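Local coordinates for protein beta-galactosidase (Trichoderma reesei, PDB 3OG2) that probably hydrolyses terminal non-reducing beta-D-galactose residues from beta-D-galactosides, as a secreted glycoprotein of glycoside hydrolase family 35, at residues 24-36 with 266-278. Sequence-based numbering, arbitrary orientation.
Sequences NIVTWDEHSLFVH and LNISPSTPFSLVE
Trp-28 meets Thr-272 because its CG sits between the backbone N and the carbonyl carbon (chi1 66°), which lays the indole beside the threonine, both side chains pointing the same way. On Thr-272 the methyl CG2 comes obliquely to within 3.6 Å of Trp-28 NE1, while OG1 takes a hydrogen bond from Ser-269 OG (2.7 Å) within the type I turn 269-272. Replacing Thr-272 with an alanine would probably leave the Ser-269 hydroxyl without this acceptor and open a gap beside the indole. Ser-271 O lies at the edge of the same ring, in its plane. Pro-273 fits into the hairpin loop between strands 26-28 and 33-35: its CD lies 3.2 Å from Asp-29 O and 4.0 Å from Trp-28 CB, its CG 3.4 Å from Ser-32 C. That loop is shaped by Asp-29: OD1 accepts from His-31 N, closing an Asx turn, and from Ser-32 N, making an Asx motif, while OD2 forms a salt bridge with Arg-39. Glu-30 CG, set beside its own backbone N (chi1 -59°), comes to 3.1 Å from Pro-270 O. No direct hydrogen bond joins the segments; waters bridge them instead: water 2 donates to Glu-30 O (2.9 Å) and accepts from Phe-274 N, and water 1 lies between Glu-30 O and Pro-270 O with more acceptors in reach than protons. The contact ties the N-terminal hairpin to the loop leading from helix 261-268 into barrel strand 275-280, whose galactose-binding Glu-278 lies well away. Its chemistry, proline and methyl packing plus water bridging, implies a join governed by shape more than by direct polar pairing.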
loop_
_atom_site.group_PDB
_atom_site.type_symbol
_atom_site.label_atom_id
_atom_site.label_comp_id
_atom_site.label_asym_id
_atom_site.label_seq_id
_atom_site.Cartn_x
_atom_site.Cartn_y
_atom_site.Cartn_z
ATOM N N ASN A 24 10.569 18.674 22.784
ATOM C CA ASN A 24 9.951 17.835 23.822
ATOM C C ASN A 24 8.514 17.467 23.475
ATOM O O ASN A 24 7.771 17.015 24.337
ATOM C CB ASN A 24 10.034 18.499 25.186
ATOM C CG ASN A 24 9.125 19.676 25.249
ATOM O OD1 ASN A 24 8.827 20.302 24.244
ATOM N ND2 ASN A 24 8.641 19.981 26.457
ATOM N N ILE A 25 8.113 17.582 22.221
ATOM C CA ILE A 25 6.773 17.151 21.795
ATOM C C ILE A 25 6.747 15.644 21.588
ATOM O O ILE A 25 5.827 14.963 22.029
ATOM C CB ILE A 25 6.423 17.978 20.551
ATOM C CG1 ILE A 25 6.716 19.487 20.790
ATOM C CG2 ILE A 25 5.005 17.804 20.064
ATOM C CD1 ILE A 25 5.918 20.047 21.954
ATOM N N VAL A 26 7.757 15.126 20.895
ATOM C CA VAL A 26 7.848 13.682 20.620
ATOM C C VAL A 26 9.110 13.162 21.284
ATOM O O VAL A 26 10.210 13.526 20.870
ATOM C CB VAL A 26 7.867 13.348 19.114
ATOM C CG1 VAL A 26 7.838 11.835 18.880
ATOM C CG2 VAL A 26 6.666 13.967 18.378
ATOM N N THR A 27 8.921 12.343 22.338
ATOM C CA THR A 27 10.041 11.837 23.078
ATOM C C THR A 27 9.870 10.330 23.232
ATOM O O THR A 27 8.887 9.751 22.701
ATOM C CB THR A 27 10.211 12.562 24.430
ATOM O OG1 THR A 27 9.019 12.391 25.242
ATOM C CG2 THR A 27 10.484 14.047 24.269
ATOM N N TRP A 28 10.773 9.655 23.931
ATOM C CA TRP A 28 10.681 8.193 23.984
ATOM C C TRP A 28 11.423 7.719 25.239
ATOM O O TRP A 28 12.303 8.426 25.733
ATOM C CB TRP A 28 11.245 7.487 22.712
ATOM C CG TRP A 28 12.743 7.713 22.616
ATOM C CD1 TRP A 28 13.736 6.933 23.156
ATOM C CD2 TRP A 28 13.376 8.821 21.952
ATOM N NE1 TRP A 28 14.954 7.464 22.903
ATOM C CE2 TRP A 28 14.769 8.617 22.160
ATOM C CE3 TRP A 28 12.950 9.946 21.216
ATOM C CZ2 TRP A 28 15.715 9.486 21.659
ATOM C CZ3 TRP A 28 13.937 10.789 20.754
ATOM C CH2 TRP A 28 15.295 10.575 20.966
ATOM N N ASP A 29 11.129 6.485 25.633
ATOM C CA ASP A 29 12.021 5.770 26.524
ATOM C C ASP A 29 12.027 4.298 26.168
ATOM O O ASP A 29 11.695 3.933 24.996
ATOM C CB ASP A 29 11.596 6.081 27.966
ATOM C CG ASP A 29 10.280 5.493 28.402
ATOM O OD1 ASP A 29 9.612 4.739 27.623
ATOM O OD2 ASP A 29 9.851 5.758 29.548
ATOM N N GLU A 30 12.414 3.423 27.071
ATOM C CA GLU A 30 12.533 2.009 26.730
ATOM C C GLU A 30 11.186 1.435 26.324
ATOM O O GLU A 30 11.212 0.407 25.625
ATOM C CB GLU A 30 13.063 1.196 27.919
ATOM C CG GLU A 30 14.390 1.584 28.458
ATOM C CD GLU A 30 14.354 2.646 29.539
ATOM O OE1 GLU A 30 13.464 3.518 29.667
ATOM O OE2 GLU A 30 15.341 2.600 30.299
ATOM N N HIS A 31 10.085 2.037 26.798
ATOM C CA HIS A 31 8.772 1.382 26.603
ATOM C C HIS A 31 7.964 1.893 25.444
ATOM O O HIS A 31 7.263 1.131 24.794
ATOM C CB HIS A 31 7.922 1.532 27.880
ATOM C CG HIS A 31 8.668 1.108 29.104
ATOM N ND1 HIS A 31 9.118 -0.158 29.269
ATOM C CD2 HIS A 31 9.026 1.837 30.188
ATOM C CE1 HIS A 31 9.734 -0.233 30.463
ATOM N NE2 HIS A 31 9.686 0.981 31.028
ATOM N N SER A 32 8.043 3.212 25.183
ATOM C CA SER A 32 7.148 3.798 24.157
ATOM C C SER A 32 7.629 5.165 23.759
ATOM O O SER A 32 8.437 5.823 24.431
ATOM C CB SER A 32 5.702 3.888 24.673
ATOM O OG SER A 32 5.564 4.914 25.655
ATOM N N LEU A 33 7.058 5.617 22.639
ATOM C CA LEU A 33 6.998 7.046 22.359
ATOM C C LEU A 33 6.101 7.748 23.341
ATOM O O LEU A 33 5.165 7.180 23.932
ATOM C CB LEU A 33 6.470 7.144 20.905
ATOM C CG LEU A 33 7.026 8.223 20.047
ATOM C CD1 LEU A 33 8.510 7.930 19.755
ATOM C CD2 LEU A 33 6.253 8.345 18.767
ATOM N N PHE A 34 6.344 9.030 23.482
ATOM C CA PHE A 34 5.438 9.969 24.136
ATOM C C PHE A 34 5.111 11.071 23.145
ATOM O O PHE A 34 6.050 11.599 22.488
ATOM C CB PHE A 34 6.094 10.611 25.356
ATOM C CG PHE A 34 6.425 9.750 26.556
ATOM C CD1 PHE A 34 7.398 8.774 26.476
ATOM C CD2 PHE A 34 5.753 9.932 27.766
ATOM C CE1 PHE A 34 7.730 7.960 27.560
ATOM C CE2 PHE A 34 6.144 9.151 28.862
ATOM C CZ PHE A 34 7.144 8.219 28.792
ATOM N N VAL A 35 3.853 11.425 23.016
ATOM C CA VAL A 35 3.436 12.518 22.163
ATOM C C VAL A 35 2.717 13.524 23.063
ATOM O O VAL A 35 1.725 13.157 23.725
ATOM C CB VAL A 35 2.558 11.998 20.985
ATOM C CG1 VAL A 35 2.034 13.228 20.187
ATOM C CG2 VAL A 35 3.283 11.028 20.080
ATOM N N HIS A 36 3.211 14.763 23.128
ATOM C CA HIS A 36 2.689 15.756 24.050
ATOM C C HIS A 36 2.656 15.176 25.474
ATOM O O HIS A 36 1.757 15.473 26.255
ATOM C CB HIS A 36 1.306 16.237 23.627
ATOM C CG HIS A 36 1.205 16.979 22.332
ATOM N ND1 HIS A 36 1.838 18.194 22.145
ATOM C CD2 HIS A 36 0.578 16.774 21.148
ATOM C CE1 HIS A 36 1.601 18.685 20.926
ATOM N NE2 HIS A 36 0.830 17.831 20.295
ATOM N N LEU A 266 16.355 -6.334 23.119
ATOM C CA LEU A 266 17.171 -6.088 24.301
ATOM C C LEU A 266 18.647 -6.113 23.982
ATOM O O LEU A 266 19.408 -5.399 24.636
ATOM C CB LEU A 266 16.879 -7.153 25.351
ATOM C CG LEU A 266 15.450 -7.010 25.944
ATOM C CD1 LEU A 266 15.168 -8.219 26.840
ATOM C CD2 LEU A 266 15.252 -5.659 26.618
ATOM N N ASN A 267 19.071 -6.915 23.010
ATOM C CA ASN A 267 20.492 -6.985 22.678
ATOM C C ASN A 267 20.940 -5.748 21.910
ATOM O O ASN A 267 22.089 -5.267 22.002
ATOM C CB ASN A 267 20.748 -8.210 21.806
ATOM C CG ASN A 267 20.621 -9.507 22.529
ATOM O OD1 ASN A 267 20.656 -9.538 23.775
ATOM N ND2 ASN A 267 20.456 -10.591 21.781
ATOM N N ILE A 268 20.074 -5.202 21.072
ATOM C CA ILE A 268 20.434 -4.163 20.128
ATOM C C ILE A 268 20.139 -2.764 20.671
ATOM O O ILE A 268 21.008 -1.888 20.491
ATOM C CB ILE A 268 19.704 -4.340 18.770
ATOM C CG1 ILE A 268 20.165 -5.632 18.091
ATOM C CG2 ILE A 268 19.831 -3.128 17.843
ATOM C CD1 ILE A 268 19.268 -6.084 16.933
ATOM N N SER A 269 18.945 -2.491 21.185
ATOM C CA SER A 269 18.609 -1.089 21.507
ATOM C C SER A 269 17.635 -1.066 22.678
ATOM O O SER A 269 16.468 -0.683 22.530
ATOM C CB SER A 269 17.967 -0.393 20.286
ATOM O OG SER A 269 17.982 1.028 20.533
ATOM N N PRO A 270 18.063 -1.508 23.856
ATOM C CA PRO A 270 17.138 -1.613 24.997
ATOM C C PRO A 270 16.629 -0.260 25.491
ATOM O O PRO A 270 15.617 -0.193 26.202
ATOM C CB PRO A 270 18.007 -2.292 26.097
ATOM C CG PRO A 270 19.424 -1.983 25.697
ATOM C CD PRO A 270 19.461 -1.970 24.167
ATOM N N SER A 271 17.264 0.830 25.083
ATOM C CA SER A 271 16.873 2.160 25.560
ATOM C C SER A 271 15.728 2.781 24.757
ATOM O O SER A 271 15.237 3.873 25.147
ATOM C CB SER A 271 18.077 3.111 25.532
ATOM O OG SER A 271 18.453 3.418 24.185
ATOM N N THR A 272 15.311 2.109 23.644
ATOM C CA THR A 272 14.293 2.725 22.776
ATOM C C THR A 272 13.160 1.749 22.548
ATOM O O THR A 272 13.290 0.538 22.788
ATOM C CB THR A 272 14.929 3.208 21.451
ATOM O OG1 THR A 272 15.575 2.122 20.763
ATOM C CG2 THR A 272 15.996 4.264 21.668
ATOM N N PRO A 273 12.008 2.237 22.117
ATOM C CA PRO A 273 10.857 1.329 22.014
ATOM C C PRO A 273 11.031 0.264 20.975
ATOM O O PRO A 273 11.544 0.531 19.895
ATOM C CB PRO A 273 9.744 2.309 21.590
ATOM C CG PRO A 273 10.182 3.667 22.019
ATOM C CD PRO A 273 11.690 3.648 21.824
ATOM N N PHE A 274 10.543 -0.928 21.271
ATOM C CA PHE A 274 10.567 -1.979 20.237
ATOM C C PHE A 274 9.669 -1.568 19.069
ATOM O O PHE A 274 8.473 -1.361 19.221
ATOM C CB PHE A 274 10.174 -3.318 20.833
ATOM C CG PHE A 274 10.120 -4.436 19.782
ATOM C CD1 PHE A 274 11.029 -4.534 18.746
ATOM C CD2 PHE A 274 9.071 -5.368 19.902
ATOM C CE1 PHE A 274 10.870 -5.538 17.760
ATOM C CE2 PHE A 274 8.939 -6.354 18.936
ATOM C CZ PHE A 274 9.839 -6.442 17.878
ATOM N N SER A 275 10.321 -1.422 17.902
ATOM C CA SER A 275 9.691 -0.831 16.723
ATOM C C SER A 275 9.819 -1.694 15.481
ATOM O O SER A 275 10.926 -2.024 15.074
ATOM C CB SER A 275 10.386 0.502 16.431
ATOM O OG SER A 275 10.279 1.401 17.546
ATOM N N LEU A 276 8.670 -2.052 14.918
ATOM C CA LEU A 276 8.592 -2.772 13.663
ATOM C C LEU A 276 8.111 -1.727 12.644
ATOM O O LEU A 276 6.926 -1.423 12.546
ATOM C CB LEU A 276 7.632 -3.966 13.718
ATOM C CG LEU A 276 8.143 -5.089 14.627
ATOM C CD1 LEU A 276 7.048 -6.148 14.803
ATOM C CD2 LEU A 276 9.422 -5.707 14.056
ATOM N N VAL A 277 9.066 -1.155 11.936
ATOM C CA VAL A 277 8.757 -0.032 11.046
ATOM C C VAL A 277 8.088 -0.524 9.778
ATOM O O VAL A 277 7.346 0.185 9.115
ATOM C CB VAL A 277 10.062 0.757 10.762
ATOM C CG1 VAL A 277 9.858 1.833 9.691
ATOM C CG2 VAL A 277 10.451 1.379 12.090
ATOM N N GLU A 278 8.295 -1.796 9.378
ATOM C CA GLU A 278 7.484 -2.440 8.342
ATOM C C GLU A 278 7.219 -3.861 8.805
ATOM O O GLU A 278 8.186 -4.630 8.993
ATOM C CB GLU A 278 8.129 -2.577 6.972
ATOM C CG GLU A 278 8.559 -1.213 6.400
ATOM C CD GLU A 278 9.391 -1.447 5.163
ATOM O OE1 GLU A 278 9.369 -2.545 4.540
ATOM O OE2 GLU A 278 10.104 -0.506 4.747
HETATM O O HOH W 1 13.257 -1.301 25.273
HETATM O O HOH W 2 9.652 -1.337 23.893
#